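Local coordinates for protein fiber (PDB 2QLK) that forms the trimeric knob of the adenovirus 35 fibre, the virion part that attaches to host cells by binding the receptor CD46, at residues Ile146-Thr151 / Thr199-Phe204; Met150-Arg155 / Ser190-Ile195; Phe158-Ser163 / Phe181-Asn186. One frame throughout, in Å; residues are numbered along the deposited sequence.

Contact 1 (Ile146-Thr151 / Thr199-Phe204); sequences ICYYMT and TTSPFF
Tyr148 and Ser201 clasp each other at the tight centre of this contact, where the end of strand 142-150 runs roughly antiparallel to residues 199-204. The Ser201 amide donates to Tyr148 O at 2.7 Å. In return the Tyr148 amide is met by a side chain rather than a backbone carbonyl: Ser201 OG, with chi1 at 70° between its own N and carbonyl carbon, accepts it at 2.7 Å with an N-H...O angle of 156° and also lies at the edge of the Tyr148 ring. Cys147 CB closes this end, 3.3 Å from Ser201 O, with Phe203 CB beyond it. Toward Thr199 the pairing opens out. The Tyr149 ring turns its edge to Thr199 O, CD1 lying 3.0 Å away, and water 1 fills in for direct bonds, accepting from Met150 N at 3.0 Å, pairing with Thr199 OG1 and giving a weak bond to Tyr148 O. His144 of the second subunit packs on Tyr148 and Met150. Strand 157-166 hydrogen-bonds to Cys147 and Tyr149, while Thr200 and Phe203 bond to strand 57-66, so the contact joins an edge strand of one sheet to the chain leading into an edge strand of the other.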
loop_
_atom_site.group_PDB
_atom_site.type_symbol
_atom_site.label_atom_id
_atom_site.label_comp_id
_atom_site.label_asym_id
_atom_site.label_seq_id
_atom_site.Cartn_x
_atom_site.Cartn_y
_atom_site.Cartn_z
ATOM N N ILE A 146 -2.516 0.951 8.899
ATOM C CA ILE A 146 -2.115 0.092 9.996
ATOM C C ILE A 146 -0.724 -0.445 9.708
ATOM O O ILE A 146 -0.455 -0.814 8.579
ATOM C CB ILE A 146 -3.050 -1.162 10.060
ATOM C CG1 ILE A 146 -4.477 -0.746 10.434
ATOM C CG2 ILE A 146 -2.458 -2.214 11.014
ATOM C CD1 ILE A 146 -4.583 -0.085 11.776
ATOM N N CYS A 147 0.153 -0.467 10.704
ATOM C CA CYS A 147 1.437 -1.105 10.543
ATOM C C CYS A 147 1.574 -1.888 11.849
ATOM O O CYS A 147 0.669 -1.850 12.697
ATOM C CB CYS A 147 2.605 -0.132 10.311
ATOM S SG CYS A 147 2.883 1.062 11.563
ATOM N N TYR A 148 2.688 -2.577 12.021
ATOM C CA TYR A 148 2.826 -3.443 13.175
ATOM C C TYR A 148 4.077 -3.391 14.003
ATOM O O TYR A 148 5.141 -2.970 13.558
ATOM C CB TYR A 148 2.635 -4.908 12.735
ATOM C CG TYR A 148 1.388 -5.162 11.936
ATOM C CD1 TYR A 148 1.299 -4.753 10.593
ATOM C CD2 TYR A 148 0.254 -5.718 12.540
ATOM C CE1 TYR A 148 0.118 -4.875 9.890
ATOM C CE2 TYR A 148 -0.934 -5.841 11.850
ATOM C CZ TYR A 148 -1.001 -5.417 10.531
ATOM O OH TYR A 148 -2.182 -5.517 9.842
ATOM N N TYR A 149 3.929 -3.862 15.233
ATOM C CA TYR A 149 5.040 -3.980 16.159
ATOM C C TYR A 149 5.142 -5.479 16.467
ATOM O O TYR A 149 4.147 -6.125 16.807
ATOM C CB TYR A 149 4.770 -3.246 17.473
ATOM C CG TYR A 149 5.874 -3.486 18.472
ATOM C CD1 TYR A 149 7.156 -3.020 18.220
ATOM C CD2 TYR A 149 5.656 -4.231 19.634
ATOM C CE1 TYR A 149 8.209 -3.284 19.084
ATOM C CE2 TYR A 149 6.718 -4.503 20.533
ATOM C CZ TYR A 149 7.990 -4.019 20.239
ATOM O OH TYR A 149 9.059 -4.225 21.095
ATOM N N MET A 150 6.350 -6.009 16.346
ATOM C CA MET A 150 6.660 -7.410 16.618
ATOM C C MET A 150 7.295 -7.471 18.026
ATOM O O MET A 150 8.343 -6.856 18.277
ATOM C CB MET A 150 7.641 -7.904 15.545
ATOM C CG MET A 150 8.014 -9.366 15.593
ATOM S SD MET A 150 8.800 -9.850 14.016
ATOM C CE MET A 150 7.515 -10.827 13.339
ATOM N N THR A 151 6.658 -8.182 18.951
ATOM C CA THR A 151 7.186 -8.265 20.325
ATOM C C THR A 151 8.503 -9.012 20.350
ATOM O O THR A 151 8.748 -9.901 19.536
ATOM C CB THR A 151 6.223 -8.973 21.282
ATOM O OG1 THR A 151 6.312 -10.390 21.094
ATOM C CG2 THR A 151 4.806 -8.520 21.011
ATOM N N THR A 199 10.207 -0.821 17.353
ATOM C CA THR A 199 10.319 -0.801 15.891
ATOM C C THR A 199 8.912 -0.800 15.306
ATOM O O THR A 199 8.016 -1.462 15.841
ATOM C CB THR A 199 11.048 -2.035 15.330
ATOM O OG1 THR A 199 10.293 -3.209 15.661
ATOM C CG2 THR A 199 12.442 -2.158 15.926
ATOM N N THR A 200 8.703 -0.030 14.240
ATOM C CA THR A 200 7.404 0.001 13.601
ATOM C C THR A 200 7.615 -0.621 12.225
ATOM O O THR A 200 8.487 -0.184 11.477
ATOM C CB THR A 200 6.813 1.453 13.449
ATOM O OG1 THR A 200 7.640 2.264 12.567
ATOM C CG2 THR A 200 6.651 2.120 14.837
ATOM N N SER A 201 6.849 -1.659 11.899
ATOM C CA SER A 201 7.011 -2.254 10.585
ATOM C C SER A 201 6.708 -1.150 9.558
ATOM O O SER A 201 5.913 -0.233 9.801
ATOM C CB SER A 201 6.074 -3.470 10.384
ATOM O OG SER A 201 4.701 -3.099 10.270
ATOM N N PRO A 202 7.340 -1.234 8.384
ATOM C CA PRO A 202 7.192 -0.278 7.285
ATOM C C PRO A 202 5.765 -0.010 6.788
ATOM O O PRO A 202 5.006 -0.936 6.486
ATOM C CB PRO A 202 8.068 -0.880 6.172
ATOM C CG PRO A 202 8.982 -1.810 6.883
ATOM C CD PRO A 202 8.153 -2.391 7.981
ATOM N N PHE A 203 5.422 1.274 6.695
ATOM C CA PHE A 203 4.119 1.698 6.190
ATOM C C PHE A 203 4.350 2.373 4.832
ATOM O O PHE A 203 5.184 3.293 4.714
ATOM C CB PHE A 203 3.451 2.693 7.139
ATOM C CG PHE A 203 2.095 3.159 6.670
ATOM C CD1 PHE A 203 1.024 2.265 6.568
ATOM C CD2 PHE A 203 1.902 4.481 6.245
ATOM C CE1 PHE A 203 -0.227 2.682 6.029
ATOM C CE2 PHE A 203 0.658 4.902 5.712
ATOM C CZ PHE A 203 -0.394 4.004 5.602
ATOM N N PHE A 204 3.592 1.927 3.827
ATOM C CA PHE A 204 3.706 2.454 2.486
ATOM C C PHE A 204 2.572 3.404 2.178
ATOM O O PHE A 204 1.414 3.153 2.526
ATOM C CB PHE A 204 3.687 1.323 1.477
ATOM C CG PHE A 204 4.454 0.134 1.902
ATOM C CD1 PHE A 204 5.781 0.239 2.227
ATOM C CD2 PHE A 204 3.841 -1.108 1.970
ATOM C CE1 PHE A 204 6.496 -0.862 2.609
ATOM C CE2 PHE A 204 4.554 -2.213 2.352
ATOM C CZ PHE A 204 5.892 -2.092 2.671
HETATM O O HOH W 1 8.030 -4.495 14.441
#

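Contact 2 (Met150-Arg155 / Ser190-Ile195); sequences MTSYDR and SPESNI
Thr151 and Pro191 have the nearest CA atoms, 6.1 Å apart, of two irregular loop segments: residues 150-155 turn away from the end of strand 142-150, and the loop at 190-195 belongs to the long connection that follows strand 177-186. No backbone-to-backbone hydrogen bond joins them, and the side chains of Glu192, Ser152 and Tyr153 bridge the gap. Glu192 bends at chi2 (-92°), which swings its carboxylate across to the other loop. There OE2 accepts the Ser152 amide at 2.7 Å, on its syn side and somewhat out of the carboxylate plane, while OE1 takes the hydroxyl Ser152 OG at a modelled 2.4 Å. Tyr153 reaches past Glu192 in the opposite direction, its ring turned 61° from the carboxylate plane, and its OH donates to Pro191 O, also at 2.4 Å. The exact lengths of these two very short bonds are doubtful, though the partners are clear. Thr151 CB lies over one face of the Tyr153 ring, offset toward the rim, and Thr151 CG2 rests 3.8 Å from Pro191 O. Within its own loop Thr151 OG1 donates to Asp154 OD1 at 2.8 Å, approaching from above the carboxylate plane and drawing the turn together. Tyr149 OH also bonds to Glu192 OE2, so that oxygen has two donors, the phenol and the Ser152 amide. This pair would suit an ionised carboxylate on the buried Glu192, its charge probably offset by neutral donors, since Arg155 NH1 stays 6.9 Å from Glu192 OE2.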
loop_
_atom_site.group_PDB
_atom_site.type_symbol
_atom_site.label_atom_id
_atom_site.label_comp_id
_atom_site.label_asym_id
_atom_site.label_seq_id
_atom_site.Cartn_x
_atom_site.Cartn_y
_atom_site.Cartn_z
ATOM N N MET A 150 6.350 -6.009 16.346
ATOM C CA MET A 150 6.660 -7.410 16.618
ATOM C C MET A 150 7.295 -7.471 18.026
ATOM O O MET A 150 8.343 -6.856 18.277
ATOM C CB MET A 150 7.641 -7.904 15.545
ATOM C CG MET A 150 8.014 -9.366 15.593
ATOM S SD MET A 150 8.800 -9.850 14.016
ATOM C CE MET A 150 7.515 -10.827 13.339
ATOM N N THR A 151 6.658 -8.182 18.951
ATOM C CA THR A 151 7.186 -8.265 20.325
ATOM C C THR A 151 8.503 -9.012 20.350
ATOM O O THR A 151 8.748 -9.901 19.536
ATOM C CB THR A 151 6.223 -8.973 21.282
ATOM O OG1 THR A 151 6.312 -10.390 21.094
ATOM C CG2 THR A 151 4.806 -8.520 21.011
ATOM N N SER A 152 9.335 -8.630 21.306
ATOM C CA SER A 152 10.658 -9.183 21.479
ATOM C C SER A 152 10.677 -10.600 22.040
ATOM O O SER A 152 11.676 -11.292 21.905
ATOM C CB SER A 152 11.457 -8.282 22.412
ATOM O OG SER A 152 10.877 -8.314 23.706
ATOM N N TYR A 153 9.597 -11.041 22.672
ATOM C CA TYR A 153 9.611 -12.385 23.246
ATOM C C TYR A 153 9.003 -13.492 22.389
ATOM O O TYR A 153 9.713 -14.389 21.941
ATOM C CB TYR A 153 8.968 -12.378 24.643
ATOM C CG TYR A 153 7.678 -11.592 24.771
ATOM C CD1 TYR A 153 6.518 -12.006 24.129
ATOM C CD2 TYR A 153 7.615 -10.445 25.562
ATOM C CE1 TYR A 153 5.326 -11.305 24.269
ATOM C CE2 TYR A 153 6.425 -9.736 25.711
ATOM C CZ TYR A 153 5.283 -10.176 25.060
ATOM O OH TYR A 153 4.092 -9.502 25.207
ATOM N N ASP A 154 7.696 -13.429 22.157
ATOM C CA ASP A 154 7.023 -14.447 21.365
ATOM C C ASP A 154 6.837 -13.999 19.931
ATOM O O ASP A 154 6.158 -14.669 19.157
ATOM C CB ASP A 154 5.656 -14.796 21.969
ATOM C CG ASP A 154 4.748 -13.586 22.110
ATOM O OD1 ASP A 154 4.756 -12.706 21.223
ATOM O OD2 ASP A 154 4.010 -13.518 23.108
ATOM N N ARG A 155 7.427 -12.854 19.591
ATOM C CA ARG A 155 7.362 -12.301 18.241
ATOM C C ARG A 155 5.956 -12.123 17.710
ATOM O O ARG A 155 5.725 -12.255 16.512
ATOM C CB ARG A 155 8.145 -13.170 17.245
ATOM C CG ARG A 155 9.658 -13.197 17.428
ATOM C CD ARG A 155 10.308 -11.817 17.374
ATOM N NE ARG A 155 11.769 -11.937 17.329
ATOM C CZ ARG A 155 12.625 -10.921 17.426
ATOM N NH1 ARG A 155 12.185 -9.678 17.580
ATOM N NH2 ARG A 155 13.933 -11.154 17.362
ATOM N N SER A 190 -0.157 -5.123 27.452
ATOM C CA SER A 190 1.061 -4.430 27.064
ATOM C C SER A 190 1.910 -5.364 26.206
ATOM O O SER A 190 2.126 -6.530 26.551
ATOM C CB SER A 190 1.846 -3.984 28.304
ATOM O OG SER A 190 2.243 -5.092 29.082
ATOM N N PRO A 191 2.397 -4.868 25.058
ATOM C CA PRO A 191 3.209 -5.770 24.236
ATOM C C PRO A 191 4.521 -6.224 24.879
ATOM O O PRO A 191 4.990 -7.324 24.603
ATOM C CB PRO A 191 3.405 -4.984 22.929
ATOM C CG PRO A 191 3.142 -3.578 23.287
ATOM C CD PRO A 191 2.058 -3.636 24.330
ATOM N N GLU A 192 5.114 -5.395 25.737
ATOM C CA GLU A 192 6.363 -5.786 26.387
ATOM C C GLU A 192 6.319 -5.595 27.903
ATOM O O GLU A 192 5.598 -4.750 28.410
ATOM C CB GLU A 192 7.536 -4.982 25.829
ATOM C CG GLU A 192 7.716 -5.088 24.328
ATOM C CD GLU A 192 8.665 -6.207 23.910
ATOM O OE1 GLU A 192 9.189 -6.929 24.795
ATOM O OE2 GLU A 192 8.887 -6.350 22.688
ATOM N N SER A 193 7.114 -6.389 28.612
ATOM C CA SER A 193 7.201 -6.301 30.064
ATOM C C SER A 193 8.414 -5.455 30.441
ATOM O O SER A 193 8.506 -4.947 31.556
ATOM C CB SER A 193 7.336 -7.697 30.667
ATOM O OG SER A 193 8.437 -8.378 30.093
ATOM N N ASN A 194 9.352 -5.308 29.512
ATOM C CA ASN A 194 10.537 -4.507 29.780
ATOM C C ASN A 194 11.172 -3.951 28.512
ATOM O O ASN A 194 10.747 -4.261 27.397
ATOM C CB ASN A 194 11.572 -5.321 30.555
ATOM C CG ASN A 194 12.584 -4.437 31.270
ATOM O OD1 ASN A 194 13.582 -4.919 31.807
ATOM N ND2 ASN A 194 12.322 -3.132 31.287
ATOM N N ILE A 195 12.196 -3.126 28.702
ATOM C CA ILE A 195 12.906 -2.501 27.601
ATOM C C ILE A 195 13.125 -3.468 26.451
ATOM O O ILE A 195 13.551 -4.614 26.656
ATOM C CB ILE A 195 14.273 -1.964 28.054
ATOM C CG1 ILE A 195 14.102 -1.096 29.298
ATOM C CG2 ILE A 195 14.897 -1.154 26.946
ATOM C CD1 ILE A 195 13.109 0.052 29.123
#

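Contact 3 (Phe158-Ser163 / Phe181-Asn186)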
loop_
_atom_site.group_PDB
_atom_site.type_symbol
_atom_site.label_atom_id
_atom_site.label_comp_id
_atom_site.label_asym_id
_atom_site.label_seq_id
_atom_site.Cartn_x
_atom_site.Cartn_y
_atom_site.Cartn_z
ATOM N N PHE A 158 1.526 -6.643 17.074
ATOM C CA PHE A 158 0.529 -5.749 17.624
ATOM C C PHE A 158 0.264 -4.705 16.546
ATOM O O PHE A 158 1.197 -4.078 16.046
ATOM C CB PHE A 158 1.050 -5.065 18.894
ATOM C CG PHE A 158 0.898 -5.893 20.143
ATOM C CD1 PHE A 158 1.654 -7.043 20.334
ATOM C CD2 PHE A 158 0.009 -5.493 21.149
ATOM C CE1 PHE A 158 1.540 -7.789 21.515
ATOM C CE2 PHE A 158 -0.112 -6.235 22.345
ATOM C CZ PHE A 158 0.658 -7.384 22.526
ATOM N N PRO A 159 -1.008 -4.511 16.163
ATOM C CA PRO A 159 -1.249 -3.500 15.139
ATOM C C PRO A 159 -1.083 -2.094 15.720
ATOM O O PRO A 159 -1.362 -1.840 16.903
ATOM C CB PRO A 159 -2.693 -3.787 14.691
ATOM C CG PRO A 159 -3.320 -4.336 15.948
ATOM C CD PRO A 159 -2.243 -5.256 16.469
ATOM N N LEU A 160 -0.599 -1.200 14.877
ATOM C CA LEU A 160 -0.383 0.199 15.242
ATOM C C LEU A 160 -1.170 1.004 14.237
ATOM O O LEU A 160 -1.089 0.759 13.026
ATOM C CB LEU A 160 1.103 0.581 15.149
ATOM C CG LEU A 160 2.101 -0.123 16.095
ATOM C CD1 LEU A 160 3.557 0.373 15.831
ATOM C CD2 LEU A 160 1.702 0.182 17.543
ATOM N N ASN A 161 -1.978 1.929 14.736
ATOM C CA ASN A 161 -2.744 2.764 13.834
ATOM C C ASN A 161 -1.758 3.813 13.425
ATOM O O ASN A 161 -1.024 4.326 14.268
ATOM C CB ASN A 161 -3.904 3.419 14.565
ATOM C CG ASN A 161 -4.811 2.407 15.217
ATOM O OD1 ASN A 161 -5.516 1.658 14.538
ATOM N ND2 ASN A 161 -4.788 2.359 16.544
ATOM N N ILE A 162 -1.695 4.118 12.137
ATOM C CA ILE A 162 -0.793 5.160 11.699
ATOM C C ILE A 162 -1.548 6.179 10.880
ATOM O O ILE A 162 -2.387 5.833 10.059
ATOM C CB ILE A 162 0.417 4.633 10.867
ATOM C CG1 ILE A 162 1.186 5.844 10.315
ATOM C CG2 ILE A 162 -0.054 3.720 9.701
ATOM C CD1 ILE A 162 2.584 5.539 9.955
ATOM N N SER A 163 -1.252 7.444 11.133
ATOM C CA SER A 163 -1.871 8.543 10.436
ATOM C C SER A 163 -0.815 9.492 9.920
ATOM O O SER A 163 0.166 9.801 10.603
ATOM C CB SER A 163 -2.792 9.327 11.367
ATOM O OG SER A 163 -4.001 8.627 11.596
ATOM N N PHE A 181 3.702 12.455 11.114
ATOM C CA PHE A 181 3.467 11.013 11.228
ATOM C C PHE A 181 3.026 10.753 12.641
ATOM O O PHE A 181 3.581 11.324 13.580
ATOM C CB PHE A 181 4.771 10.219 11.001
ATOM C CG PHE A 181 5.326 10.312 9.602
ATOM C CD1 PHE A 181 4.807 9.514 8.568
ATOM C CD2 PHE A 181 6.338 11.214 9.307
ATOM C CE1 PHE A 181 5.298 9.630 7.251
ATOM C CE2 PHE A 181 6.835 11.339 7.995
ATOM C CZ PHE A 181 6.314 10.551 6.964
ATOM N N GLU A 182 2.027 9.899 12.813
ATOM C CA GLU A 182 1.623 9.548 14.149
ATOM C C GLU A 182 1.278 8.061 14.257
ATOM O O GLU A 182 0.503 7.545 13.456
ATOM C CB GLU A 182 0.449 10.415 14.596
ATOM C CG GLU A 182 0.086 10.185 16.043
ATOM C CD GLU A 182 -0.820 11.270 16.596
ATOM O OE1 GLU A 182 -0.325 12.402 16.811
ATOM O OE2 GLU A 182 -2.025 10.987 16.805
ATOM N N TRP A 183 1.902 7.370 15.211
ATOM C CA TRP A 183 1.639 5.947 15.458
ATOM C C TRP A 183 0.929 5.845 16.802
ATOM O O TRP A 183 1.317 6.494 17.769
ATOM C CB TRP A 183 2.924 5.139 15.568
ATOM C CG TRP A 183 3.695 5.015 14.296
ATOM C CD1 TRP A 183 3.668 3.975 13.425
ATOM C CD2 TRP A 183 4.640 5.955 13.780
ATOM N NE1 TRP A 183 4.555 4.196 12.382
ATOM C CE2 TRP A 183 5.167 5.405 12.578
ATOM C CE3 TRP A 183 5.101 7.215 14.215
ATOM C CZ2 TRP A 183 6.134 6.068 11.806
ATOM C CZ3 TRP A 183 6.066 7.869 13.450
ATOM C CH2 TRP A 183 6.572 7.293 12.256
ATOM N N ASN A 184 -0.083 4.999 16.867
ATOM C CA ASN A 184 -0.843 4.840 18.078
ATOM C C ASN A 184 -1.028 3.365 18.416
ATOM O O ASN A 184 -1.487 2.560 17.595
ATOM C CB ASN A 184 -2.205 5.499 17.915
ATOM C CG ASN A 184 -3.045 5.406 19.173
ATOM O OD1 ASN A 184 -2.828 6.148 20.143
ATOM N ND2 ASN A 184 -3.999 4.482 19.178
ATOM N N LEU A 185 -0.660 3.017 19.634
ATOM C CA LEU A 185 -0.829 1.660 20.118
ATOM C C LEU A 185 -2.029 1.677 21.081
ATOM O O LEU A 185 -2.060 2.451 22.034
ATOM C CB LEU A 185 0.407 1.190 20.886
ATOM C CG LEU A 185 0.064 -0.095 21.682
ATOM C CD1 LEU A 185 -0.096 -1.315 20.732
ATOM C CD2 LEU A 185 1.129 -0.351 22.722
ATOM N N ASN A 186 -3.005 0.819 20.843
ATOM C CA ASN A 186 -4.157 0.762 21.728
ATOM C C ASN A 186 -4.518 -0.699 21.900
ATOM O O ASN A 186 -5.366 -1.210 21.185
ATOM C CB ASN A 186 -5.321 1.557 21.126
ATOM C CG ASN A 186 -6.559 1.527 21.996
ATOM O OD1 ASN A 186 -7.251 0.514 22.073
ATOM N ND2 ASN A 186 -6.840 2.638 22.665
HETATM O O HOH W 2 -3.013 -0.385 18.053
#
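Strands 158-163 and 181-186 form an antiparallel ladder, their axes 4.6 Å apart at closest and 147° between directions, with hydrogen-bonded pairs Asn161-Asn184 and Ser163-Glu182 on either side of the non-hydrogen-bonded pair Ile162-Trp183. Asn184 N reaches Asn161 O at 2.8 Å, and the Ser163 amide meets Glu182 O at 2.9 Å. Side chains alternate between the two faces. On the inner one Ile162 runs alongside Trp183 and sets its CD1 over one face of the indole, 3.4 Å from NE1 and toward the rim; CG1 anti to the backbone N (chi1 173°) carries the methyl there. Leu160 continues this layer, its CD1 near Trp183 CD1 and its CD2 against Leu185 CB at 3.7 Å, while Leu185 CD1 leans on the Phe158 ring. The other face is polar: the Asn161 and Asn184 side chains run alongside each other, pointing the same way, and Glu182 extends away to bond Gln83 of strand 79-88. Where the strands diverge, water 2 spans the gap, donating to Pro159 O and accepting from Asn186 N at 3.0 Å. Val62 and Leu64 of strand 57-66 cover Trp183, which sits between the two sheets. The chemistry thus divides by face: apolar groups seal the sheet against its partner, while amides, a hydroxyl and a carboxylate line the reverse.

Going along the chain from the N terminus, strand 142-150 supplies the first half of contact 1, and its end, Met150 and Thr151, also opens contact 2. The chain then turns back into strand 157-166 and, with strand 177-186, makes the hairpin of contact 3. The next loop closes contact 2 at residues 190-195, and only afterwards does 199-204 close contact 1. Contact 3 is therefore nested in the loop of contact 2, which lies within that of contact 1; none cross. Strand 142-150 of contact 1 lies beside strand 157-166 of contact 3 in one sheet, and 199-204 carries the link to the other sheet, while Phe158 packs against Thr151 and Pro191 of contact 2.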